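Local coordinates for serine-rich secreted cell wall anchored (LPXTG-motif ) protein (Lactobacillus reuteri ATCC 53608, PDB 5NXK) that probably acts as a surface adhesin, a secreted, cell-wall-anchored beta-solenoid that mediates attachment of the gut bacterium to its host, at residues 8-11 against 12-16; 74-78 against 79-83; 245-248 against 249-253. One frame throughout, in Å; residues are numbered along the deposited sequence.

Contact 1 of 3, residues 8-11 against 12-16; sequences EELK and AALRD
Four successive backbone bonds tie residues 8-11 to residues 12-16 within helix 7-14: Ala-12 N to Glu-8 O, Ala-13 N to Glu-9 O, Leu-14 N to Leu-10 O and Arg-15 N to Lys-11 O, each 2.9 Å long. The last is the most bent, at 141°. On the inner side Leu-10 and Leu-14 sit one turn apart, their side chains slanting across one another. With CG anti to its own N (chi1 -177°), Leu-10 brings CG to 3.9 Å and CD1 to 4.0 Å from Leu-14 CD1. Both leucines rest on Ile-22 and Ile-34, Leu-10 also on Ile-28 and Leu-30, and Ala-13 on Val-4 and Ile-22. The helix, the connection of the beta-alpha-beta unit 3-4, 7-14, 21-24, thus lies over the first strands of three sheets. On the other side the aliphatic parts of Lys-11 and Arg-15 run alongside each other, pointing the same way, with Arg-15 CD 3.7 Å from both CG and CE of Lys-11. The lysine is extended while the arginine turns at chi3, and their like charges are not in contact; Arg-15 NH1 has a weak bond to the Thr-35 carbonyl. Glu-9 OE1 accepts the Ser-5 amide, while the Glu-9 amide is bonded to Asn-6 OD1, at the start of the helix. The helix is largely amphipathic: methyl groups meet the solenoid, while two like charges share only hydrocarbon stems, though Lys-11 also touches Ile-34.

Contact 2 of 3, residues 74-78 against 79-83; sequences LTIEN and ATLYN
Ile-76 and Leu-81 reach toward each other across a corner of the chain, and the side-chain contact between residues 74-78 and 79-83 is apolar. The isoleucine uses both branches: its CD1 lies 3.9 Å from Leu-81 CD1, and its CG2 is 4.1 Å from Leu-81 CD2, a tip-to-tip meeting of methyl groups. Ile-76 CG2, set anti to the backbone N by the side chain's first torsion, also packs at 4.0 Å against the CB of Ala-79. Ala-79, the first residue past the bend, is the slightly nearer partner on that side.

The backbone makes the corner at Asn-78, whose phi and psi of 55° and 57° put it in the left-handed region. This is one corner of a right-handed parallel beta-helix coil, the pectate lyase-like fold: strand 74-77 belongs to one parallel sheet and strand 79-83 to the next, and their directions differ by 113°. Both side chains are buried and point toward each other inside the corner, where Phe-89 touches the two of them and Tyr-102 of strand 97-102, in the next coil, does the same.

No hydrogen bond links the two segments. Backbone polarity is met between coils instead, Leu-74 and Ile-76 pairing with strand 97-102 and Thr-75 with strand 41-46.

Contact 3 of 3, residues 245-248 against 249-253; sequences AKVD and NVRII
In a later solenoid coil the chain comes off strand 240-244 through a loop and turns a corner at Asn-249 and Val-250, and a salt bridge between Asp-248 and Arg-251 spans that bend. Arg-251 NH1 gives a hydrogen bond to Asp-248 OD2, 2.7 Å long and nearly straight at 166°. The oxygen is approached almost along its C-O axis and lies in the guanidinium plane, so the acid sits at the edge of the arginine rather than over a face. The two flat groups are nearly coplanar, their planes 26° apart. Arg-251 comes to this position by setting CG anti to the backbone N and then bending at chi2 (141°), which swings CD to 3.1 Å from the same Asp-248 OD2. Ile-253 CD1 lies over one face of the guanidinium, 3.5 Å from its plane and off-centre, while Val-247 CG1 comes obliquely to within 4.2 Å of Arg-251 NH1.

Round the bend, Asn-249 ND2 passes 3.8 Å from the backbone N of Ala-245 without bonding there. Its polar partners lie on adjoining coils: ND2 bonds to Asn-222 OD1 and Glu-276 O, and OD1 to Asn-282 ND2.

Both ends of the ion pair have second partners, Asp-248 OD1 taking the amide of Ser-281 and Arg-251 NH2 forming a salt bridge to Asp-156 OD2. With one carboxylate on NH1 and another on NH2, the buried arginine would probably favour the ionised form of both acids, and its guanidinium is held in orientation.

In the fold
Contacts 1 and 2 lie on the same side of the chain's centre, about 16 Å apart between centres; contact 3 is on the opposite side, about 40 Å from contact 1 and 28 Å from contact 2. Contact 1 is partly buried, over one end of the solenoid; contacts 2 and 3 are buried corners within its coils. Strand 71-77 of contact 2 shares a sheet with strands 3-4 and 21-24 beneath the helix, and strand 79-83 shares one with strand 240-244, which leads into contact 3. In 74-83 hydrocarbon lines the inside, whereas in 245-253 an ion pair spans the bend, and Asn-249 and Asp-248 bond to adjoining coils. Contact 1 combines apolar and charged groups, but backbone bonds join its segments.

Contact 1 of 3, residues 8-11 against 12-16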
loop_
_atom_site.group_PDB
_atom_site.type_symbol
_atom_site.label_atom_id
_atom_site.label_comp_id
_atom_site.label_asym_id
_atom_site.label_seq_id
_atom_site.Cartn_x
_atom_site.Cartn_y
_atom_site.Cartn_z
ATOM N N GLU A 8 26.033 -3.552 0.873
ATOM C CA GLU A 8 26.756 -3.501 -0.396
ATOM C C GLU A 8 26.414 -4.690 -1.295
ATOM O O GLU A 8 26.254 -4.526 -2.510
ATOM C CB GLU A 8 28.269 -3.451 -0.155
ATOM C CG GLU A 8 28.787 -2.106 0.336
ATOM C CD GLU A 8 28.303 -0.930 -0.507
ATOM O OE1 GLU A 8 28.494 -0.950 -1.743
ATOM O OE2 GLU A 8 27.732 0.023 0.074
ATOM N N GLU A 9 26.280 -5.880 -0.711
ATOM C CA GLU A 9 25.911 -7.045 -1.521
ATOM C C GLU A 9 24.465 -6.935 -2.027
ATOM O O GLU A 9 24.169 -7.279 -3.181
ATOM C CB GLU A 9 26.098 -8.340 -0.721
ATOM C CG GLU A 9 27.563 -8.679 -0.415
ATOM C CD GLU A 9 27.744 -9.861 0.542
ATOM O OE1 GLU A 9 26.744 -10.418 1.040
ATOM O OE2 GLU A 9 28.910 -10.242 0.792
ATOM N N LEU A 10 23.567 -6.443 -1.178
ATOM C CA LEU A 10 22.177 -6.286 -1.608
ATOM C C LEU A 10 22.089 -5.259 -2.735
ATOM O O LEU A 10 21.389 -5.461 -3.729
ATOM C CB LEU A 10 21.277 -5.871 -0.444
ATOM C CG LEU A 10 19.789 -5.746 -0.793
ATOM C CD1 LEU A 10 19.249 -7.070 -1.356
ATOM C CD2 LEU A 10 18.986 -5.310 0.428
ATOM N N LYS A 11 22.793 -4.147 -2.555
ATOM C CA LYS A 11 22.847 -3.087 -3.546
ATOM C C LYS A 11 23.381 -3.615 -4.864
ATOM O O LYS A 11 22.810 -3.348 -5.928
ATOM C CB LYS A 11 23.711 -1.928 -3.051
ATOM C CG LYS A 11 23.903 -0.837 -4.091
ATOM C CD LYS A 11 24.760 0.310 -3.566
ATOM C CE LYS A 11 25.045 1.320 -4.673
ATOM N NZ LYS A 11 25.959 2.409 -4.229
ATOM N N ALA A 12 24.476 -4.365 -4.793
ATOM C CA ALA A 12 25.082 -4.907 -6.002
ATOM C C ALA A 12 24.110 -5.843 -6.721
ATOM O O ALA A 12 23.939 -5.745 -7.931
ATOM C CB ALA A 12 26.391 -5.638 -5.666
ATOM N N ALA A 13 23.432 -6.705 -5.971
ATOM C CA ALA A 13 22.504 -7.658 -6.577
ATOM C C ALA A 13 21.301 -6.952 -7.217
ATOM O O ALA A 13 20.873 -7.301 -8.321
ATOM C CB ALA A 13 22.031 -8.653 -5.542
ATOM N N LEU A 14 20.757 -5.960 -6.518
ATOM C CA LEU A 14 19.600 -5.226 -7.019
ATOM C C LEU A 14 19.954 -4.359 -8.228
ATOM O O LEU A 14 19.117 -4.132 -9.100
ATOM C CB LEU A 14 18.996 -4.356 -5.918
ATOM C CG LEU A 14 18.274 -5.104 -4.793
ATOM C CD1 LEU A 14 17.851 -4.128 -3.702
ATOM C CD2 LEU A 14 17.089 -5.884 -5.318
ATOM N N ARG A 15 21.194 -3.884 -8.294
ATOM C CA ARG A 15 21.569 -3.003 -9.392
ATOM C C ARG A 15 22.112 -3.796 -10.571
ATOM O O ARG A 15 22.483 -3.222 -11.597
ATOM C CB ARG A 15 22.586 -1.956 -8.931
ATOM C CG ARG A 15 21.973 -0.908 -8.009
ATOM C CD ARG A 15 22.990 0.119 -7.553
ATOM N NE ARG A 15 23.622 0.776 -8.695
ATOM C CZ ARG A 15 23.093 1.800 -9.358
ATOM N NH1 ARG A 15 21.905 2.281 -9.008
ATOM N NH2 ARG A 15 23.745 2.331 -10.386
ATOM N N ASP A 16 22.099 -5.119 -10.442
ATOM C CA ASP A 16 22.594 -5.990 -11.502
ATOM C C ASP A 16 21.402 -6.465 -12.319
ATOM O O ASP A 16 20.589 -7.253 -11.846
ATOM C CB ASP A 16 23.366 -7.175 -10.910
ATOM C CG ASP A 16 23.917 -8.136 -11.972
ATOM O OD1 ASP A 16 23.400 -8.198 -13.112
ATOM O OD2 ASP A 16 24.879 -8.858 -11.637
#

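Contact 2 of 3, residues 74-78 against 79-83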
loop_
_atom_site.group_PDB
_atom_site.type_symbol
_atom_site.label_atom_id
_atom_site.label_comp_id
_atom_site.label_asym_id
_atom_site.label_seq_id
_atom_site.Cartn_x
_atom_site.Cartn_y
_atom_site.Cartn_z
ATOM N N LEU A 74 8.792 -6.426 -8.485
ATOM C CA LEU A 74 9.608 -6.692 -7.291
ATOM C C LEU A 74 8.800 -7.494 -6.293
ATOM O O LEU A 74 7.741 -7.048 -5.868
ATOM C CB LEU A 74 10.084 -5.388 -6.648
ATOM C CG LEU A 74 10.804 -5.506 -5.296
ATOM C CD1 LEU A 74 12.101 -6.312 -5.411
ATOM C CD2 LEU A 74 11.087 -4.126 -4.731
ATOM N N THR A 75 9.276 -8.680 -5.936
ATOM C CA THR A 75 8.627 -9.502 -4.921
ATOM C C THR A 75 9.526 -9.656 -3.689
ATOM O O THR A 75 10.712 -9.935 -3.824
ATOM C CB THR A 75 8.266 -10.885 -5.514
ATOM O OG1 THR A 75 7.310 -10.704 -6.567
ATOM C CG2 THR A 75 7.660 -11.788 -4.484
ATOM N N ILE A 76 8.972 -9.437 -2.498
ATOM C CA ILE A 76 9.678 -9.714 -1.253
ATOM C C ILE A 76 8.882 -10.742 -0.453
ATOM O O ILE A 76 7.673 -10.564 -0.244
ATOM C CB ILE A 76 9.891 -8.442 -0.417
ATOM C CG1 ILE A 76 10.634 -7.383 -1.245
ATOM C CG2 ILE A 76 10.648 -8.771 0.861
ATOM C CD1 ILE A 76 10.932 -6.091 -0.498
ATOM N N GLU A 77 9.525 -11.840 -0.062
ATOM C CA GLU A 77 8.845 -12.923 0.654
ATOM C C GLU A 77 9.491 -13.168 1.998
ATOM O O GLU A 77 10.721 -13.111 2.112
ATOM C CB GLU A 77 8.887 -14.229 -0.123
ATOM C CG GLU A 77 8.626 -14.137 -1.598
ATOM C CD GLU A 77 8.575 -15.521 -2.244
ATOM O OE1 GLU A 77 8.058 -15.648 -3.377
ATOM O OE2 GLU A 77 9.076 -16.481 -1.615
ATOM N N ASN A 78 8.664 -13.430 3.008
ATOM C CA ASN A 78 9.117 -13.960 4.293
ATOM C C ASN A 78 10.197 -13.083 4.901
ATOM O O ASN A 78 11.309 -13.525 5.169
ATOM C CB ASN A 78 9.609 -15.391 4.122
ATOM C CG ASN A 78 9.856 -16.085 5.457
ATOM O OD1 ASN A 78 9.343 -15.658 6.502
ATOM N ND2 ASN A 78 10.632 -17.159 5.428
ATOM N N ALA A 79 9.859 -11.815 5.082
ATOM C CA ALA A 79 10.808 -10.865 5.621
ATOM C C ALA A 79 10.117 -9.818 6.481
ATOM O O ALA A 79 8.896 -9.613 6.406
ATOM C CB ALA A 79 11.585 -10.198 4.490
ATOM N N THR A 80 10.907 -9.162 7.306
ATOM C CA THR A 80 10.425 -8.019 8.050
ATOM C C THR A 80 11.043 -6.775 7.448
ATOM O O THR A 80 12.253 -6.726 7.227
ATOM C CB THR A 80 10.772 -8.140 9.533
ATOM O OG1 THR A 80 10.206 -9.353 10.034
ATOM C CG2 THR A 80 10.220 -6.953 10.316
ATOM N N LEU A 81 10.225 -5.772 7.155
ATOM C CA LEU A 81 10.763 -4.587 6.510
ATOM C C LEU A 81 10.550 -3.351 7.377
ATOM O O LEU A 81 9.429 -3.089 7.818
ATOM C CB LEU A 81 10.101 -4.385 5.142
ATOM C CG LEU A 81 10.071 -5.604 4.213
ATOM C CD1 LEU A 81 9.251 -5.283 2.961
ATOM C CD2 LEU A 81 11.477 -6.058 3.832
ATOM N N TYR A 82 11.615 -2.591 7.607
ATOM C CA TYR A 82 11.521 -1.357 8.387
ATOM C C TYR A 82 11.920 -0.175 7.527
ATOM O O TYR A 82 12.834 -0.288 6.714
ATOM C CB TYR A 82 12.442 -1.380 9.619
ATOM C CG TYR A 82 12.250 -2.528 10.580
ATOM C CD1 TYR A 82 12.896 -3.748 10.381
ATOM C CD2 TYR A 82 11.452 -2.379 11.714
ATOM C CE1 TYR A 82 12.732 -4.797 11.277
ATOM C CE2 TYR A 82 11.283 -3.421 12.613
ATOM C CZ TYR A 82 11.923 -4.626 12.394
ATOM O OH TYR A 82 11.753 -5.656 13.294
ATOM N N ASN A 83 11.262 0.967 7.710
ATOM C CA ASN A 83 11.722 2.166 7.024
ATOM C C ASN A 83 11.345 3.430 7.777
ATOM O O ASN A 83 10.289 3.492 8.411
ATOM C CB ASN A 83 11.150 2.227 5.597
ATOM C CG ASN A 83 9.666 2.512 5.591
ATOM O OD1 ASN A 83 8.851 1.608 5.818
ATOM N ND2 ASN A 83 9.301 3.778 5.352
#

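Contact 3 of 3, residues 245-248 against 249-253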
loop_
_atom_site.group_PDB
_atom_site.type_symbol
_atom_site.label_atom_id
_atom_site.label_comp_id
_atom_site.label_asym_id
_atom_site.label_seq_id
_atom_site.Cartn_x
_atom_site.Cartn_y
_atom_site.Cartn_z
ATOM N N ALA A 245 -12.549 3.051 11.517
ATOM C CA ALA A 245 -11.824 4.314 11.407
ATOM C C ALA A 245 -12.655 5.388 12.085
ATOM O O ALA A 245 -13.829 5.163 12.352
ATOM C CB ALA A 245 -11.559 4.671 9.952
ATOM N N LYS A 246 -12.067 6.549 12.370
ATOM C CA LYS A 246 -12.831 7.602 13.042
ATOM C C LYS A 246 -13.907 8.183 12.131
ATOM O O LYS A 246 -15.036 8.402 12.568
ATOM C CB LYS A 246 -11.910 8.724 13.541
ATOM C CG LYS A 246 -10.869 8.288 14.562
ATOM C CD LYS A 246 -9.946 9.459 14.910
ATOM C CE LYS A 246 -8.874 9.061 15.901
ATOM N NZ LYS A 246 -7.874 10.151 16.099
ATOM N N VAL A 247 -13.562 8.443 10.870
ATOM C CA VAL A 247 -14.472 9.188 9.999
ATOM C C VAL A 247 -15.181 8.309 8.967
ATOM O O VAL A 247 -16.381 8.090 9.081
ATOM C CB VAL A 247 -13.741 10.321 9.266
ATOM C CG1 VAL A 247 -14.750 11.208 8.559
ATOM C CG2 VAL A 247 -12.921 11.159 10.266
ATOM N N ASP A 248 -14.454 7.804 7.973
ATOM C CA ASP A 248 -15.063 6.965 6.927
ATOM C C ASP A 248 -14.262 5.679 6.746
ATOM O O ASP A 248 -13.061 5.672 6.964
ATOM C CB ASP A 248 -15.136 7.686 5.567
ATOM C CG ASP A 248 -15.740 9.089 5.649
ATOM O OD1 ASP A 248 -16.796 9.285 6.289
ATOM O OD2 ASP A 248 -15.170 9.996 5.007
ATOM N N ASN A 249 -14.907 4.590 6.339
ATOM C CA ASN A 249 -14.124 3.392 5.998
ATOM C C ASN A 249 -13.600 3.476 4.565
ATOM O O ASN A 249 -12.423 3.212 4.317
ATOM C CB ASN A 249 -14.939 2.120 6.183
ATOM C CG ASN A 249 -15.484 1.985 7.580
ATOM O OD1 ASN A 249 -16.700 1.963 7.782
ATOM N ND2 ASN A 249 -14.592 1.912 8.559
ATOM N N VAL A 250 -14.471 3.853 3.626
ATOM C CA VAL A 250 -14.042 4.110 2.247
ATOM C C VAL A 250 -14.513 5.489 1.836
ATOM O O VAL A 250 -15.694 5.828 1.969
ATOM C CB VAL A 250 -14.577 3.075 1.230
ATOM C CG1 VAL A 250 -14.034 3.391 -0.185
ATOM C CG2 VAL A 250 -14.202 1.661 1.653
ATOM N N ARG A 251 -13.580 6.290 1.340
ATOM C CA ARG A 251 -13.902 7.647 0.943
ATOM C C ARG A 251 -13.634 7.885 -0.537
ATOM O O ARG A 251 -12.519 7.705 -1.001
ATOM C CB ARG A 251 -13.093 8.623 1.775
ATOM C CG ARG A 251 -13.247 10.088 1.422
ATOM C CD ARG A 251 -13.245 10.791 2.763
ATOM N NE ARG A 251 -13.130 12.228 2.699
ATOM C CZ ARG A 251 -13.674 13.050 3.586
ATOM N NH1 ARG A 251 -14.406 12.575 4.595
ATOM N NH2 ARG A 251 -13.500 14.355 3.450
ATOM N N ILE A 252 -14.674 8.277 -1.269
ATOM C CA ILE A 252 -14.526 8.647 -2.666
ATOM C C ILE A 252 -15.066 10.054 -2.872
ATOM O O ILE A 252 -16.247 10.246 -3.155
ATOM C CB ILE A 252 -15.247 7.680 -3.592
ATOM C CG1 ILE A 252 -14.919 6.233 -3.192
ATOM C CG2 ILE A 252 -14.845 7.958 -5.058
ATOM C CD1 ILE A 252 -15.635 5.192 -4.008
ATOM N N ILE A 253 -14.179 11.027 -2.717
ATOM C CA ILE A 253 -14.512 12.436 -2.873
ATOM C C ILE A 253 -13.409 13.082 -3.709
ATOM O O ILE A 253 -12.235 12.997 -3.348
ATOM C CB ILE A 253 -14.642 13.151 -1.494
ATOM C CG1 ILE A 253 -15.837 12.593 -0.702
ATOM C CG2 ILE A 253 -14.814 14.652 -1.679
ATOM C CD1 ILE A 253 -15.998 13.227 0.711
#